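Local coordinates for protein Rv1990c (MbcA) (Mycobacterium tuberculosis, PDB 6FKG) that acts as the antitoxin of a type II toxin-antitoxin pair, neutralising its cognate toxin MbcT by blocking access to the toxin active site, at residues A38-G43 and Q48-Q53. Sequence-based numbering, arbitrary orientation.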
loop_
_atom_site.group_PDB
_atom_site.type_symbol
_atom_site.label_atom_id
_atom_site.label_comp_id
_atom_site.label_asym_id
_atom_site.label_seq_id
_atom_site.Cartn_x
_atom_site.Cartn_y
_atom_site.Cartn_z
ATOM N N ALA C 38 28.845 10.292 18.792
ATOM C CA ALA C 38 30.104 10.912 19.188
ATOM C C ALA C 38 31.250 10.415 18.315
ATOM O O ALA C 38 32.074 11.209 17.862
ATOM C CB ALA C 38 30.409 10.645 20.670
ATOM N N ARG C 39 31.289 9.106 18.078
ATOM C CA ARG C 39 32.329 8.493 17.252
ATOM C C ARG C 39 32.218 8.911 15.784
ATOM O O ARG C 39 33.228 9.233 15.154
ATOM C CB ARG C 39 32.281 6.967 17.358
ATOM C CG ARG C 39 32.836 6.436 18.680
ATOM C CD ARG C 39 32.873 4.899 18.723
ATOM N NE ARG C 39 33.618 4.313 17.610
ATOM C CZ ARG C 39 34.942 4.176 17.570
ATOM N NH1 ARG C 39 35.696 4.592 18.582
ATOM N NH2 ARG C 39 35.519 3.633 16.508
ATOM N N TRP C 40 30.998 8.891 15.248
ATOM C CA TRP C 40 30.767 9.286 13.865
ATOM C C TRP C 40 31.239 10.718 13.636
ATOM O O TRP C 40 31.964 10.993 12.681
ATOM C CB TRP C 40 29.286 9.151 13.494
ATOM C CG TRP C 40 29.029 9.288 12.021
ATOM C CD1 TRP C 40 28.926 8.277 11.106
ATOM C CD2 TRP C 40 28.861 10.509 11.291
ATOM N NE1 TRP C 40 28.689 8.798 9.854
ATOM C CE2 TRP C 40 28.650 10.164 9.942
ATOM C CE3 TRP C 40 28.863 11.859 11.651
ATOM C CZ2 TRP C 40 28.443 11.125 8.947
ATOM C CZ3 TRP C 40 28.652 12.811 10.665
ATOM C CH2 TRP C 40 28.450 12.437 9.330
ATOM N N THR C 41 30.842 11.630 14.525
ATOM C CA THR C 41 31.211 13.031 14.370
ATOM C C THR C 41 32.703 13.259 14.618
ATOM O O THR C 41 33.248 14.293 14.238
ATOM C CB THR C 41 30.400 13.940 15.312
ATOM O OG1 THR C 41 30.493 13.448 16.656
ATOM C CG2 THR C 41 28.949 13.988 14.884
ATOM N N ALA C 42 33.359 12.293 15.262
ATOM C CA ALA C 42 34.796 12.368 15.485
ATOM C C ALA C 42 35.537 11.686 14.337
ATOM O O ALA C 42 36.761 11.564 14.361
ATOM C CB ALA C 42 35.171 11.731 16.831
ATOM N N GLY C 43 34.784 11.249 13.332
ATOM C CA GLY C 43 35.360 10.620 12.156
ATOM C C GLY C 43 35.859 9.207 12.390
ATOM O O GLY C 43 36.615 8.669 11.579
ATOM N N GLN C 48 27.888 0.116 14.360
ATOM C CA GLN C 48 26.531 0.048 14.906
ATOM C C GLN C 48 25.544 0.812 14.038
ATOM O O GLN C 48 25.948 1.577 13.154
ATOM C CB GLN C 48 26.490 0.600 16.339
ATOM C CG GLN C 48 27.342 -0.177 17.338
ATOM C CD GLN C 48 28.783 0.304 17.382
ATOM O OE1 GLN C 48 29.180 1.184 16.617
ATOM N NE2 GLN C 48 29.574 -0.274 18.285
ATOM N N ARG C 49 24.255 0.598 14.306
ATOM C CA ARG C 49 23.168 1.298 13.619
ATOM C C ARG C 49 23.265 2.814 13.744
ATOM O O ARG C 49 23.367 3.357 14.847
ATOM C CB ARG C 49 21.810 0.838 14.158
ATOM C CG ARG C 49 21.733 0.791 15.681
ATOM C CD ARG C 49 20.332 0.461 16.182
ATOM N NE ARG C 49 19.554 1.659 16.497
ATOM C CZ ARG C 49 19.635 2.338 17.642
ATOM N NH1 ARG C 49 20.462 1.942 18.602
ATOM N NH2 ARG C 49 18.880 3.412 17.833
ATOM N N LEU C 50 23.223 3.498 12.606
ATOM C CA LEU C 50 23.208 4.959 12.598
ATOM C C LEU C 50 22.659 5.464 11.275
ATOM O O LEU C 50 23.157 5.097 10.210
ATOM C CB LEU C 50 24.605 5.527 12.835
ATOM C CG LEU C 50 24.662 7.057 12.844
ATOM C CD1 LEU C 50 25.532 7.563 13.984
ATOM C CD2 LEU C 50 25.176 7.583 11.509
ATOM N N ASN C 51 21.639 6.309 11.342
ATOM C CA ASN C 51 21.025 6.809 10.120
ATOM C C ASN C 51 21.757 8.060 9.645
ATOM O O ASN C 51 21.484 9.165 10.105
ATOM C CB ASN C 51 19.532 7.090 10.333
ATOM C CG ASN C 51 18.793 7.300 9.020
ATOM O OD1 ASN C 51 19.364 7.807 8.059
ATOM N ND2 ASN C 51 17.533 6.895 8.971
ATOM N N LYS C 52 22.693 7.870 8.722
ATOM C CA LYS C 52 23.490 8.979 8.208
ATOM C C LYS C 52 22.637 10.031 7.491
ATOM O O LYS C 52 22.905 11.225 7.585
ATOM C CB LYS C 52 24.566 8.452 7.262
ATOM C CG LYS C 52 25.312 9.537 6.504
ATOM C CD LYS C 52 26.387 8.922 5.615
ATOM C CE LYS C 52 26.900 9.922 4.590
ATOM N NZ LYS C 52 27.892 9.281 3.701
ATOM N N GLN C 53 21.627 9.580 6.762
ATOM C CA GLN C 53 20.722 10.502 6.090
ATOM C C GLN C 53 20.083 11.465 7.096
ATOM O O GLN C 53 19.986 12.666 6.841
ATOM C CB GLN C 53 19.635 9.732 5.331
ATOM C CG GLN C 53 18.680 10.634 4.550
ATOM C CD GLN C 53 17.395 9.923 4.122
ATOM O OE1 GLN C 53 17.410 8.746 3.757
ATOM N NE2 GLN C 53 16.272 10.643 4.172
#
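Leu50 lays its CD2 methyl over one face of the Trp40 indole. This is a CH-pi contact on the five-membered ring, with CD2 4.1 Å from the ring centroid and 24° off the ring normal. The closest pair is Leu50 CD2 and Trp40 CD1, at 3.8 Å. The other methyl, Leu50 CD1, sits 4.1 Å from Trp40 CB, the carbon that carries the ring. The two side chains cross at about a right angle. Trp40 holds CG anti to the backbone N (chi1 -169°), which swings the indole off its helix and across to Leu50 and Lys52. Lys52 meets the six-membered ring obliquely, with CG 4.3 Å from Trp40 CZ2. Its NZ is hydrogen-bonded to Leu5 O of an MbcT chain. No hydrogen bond joins the segments. The contact packs the last turn of helix 34-41 against the end of the connecting loop and the first residue of helix 52-65. Both helix ends carry terminal motifs. Gly43, with positive phi, closes a Schellman motif, its N hydrogen-bonded to Trp40 O at 2.9 Å. Asn51 is the N-cap residue, its OD1 accepting from Arg54 N. Ala9 and Val12 of helix 7-19 also pack on Trp40, and Leu55 touches both Trp40 and Leu50.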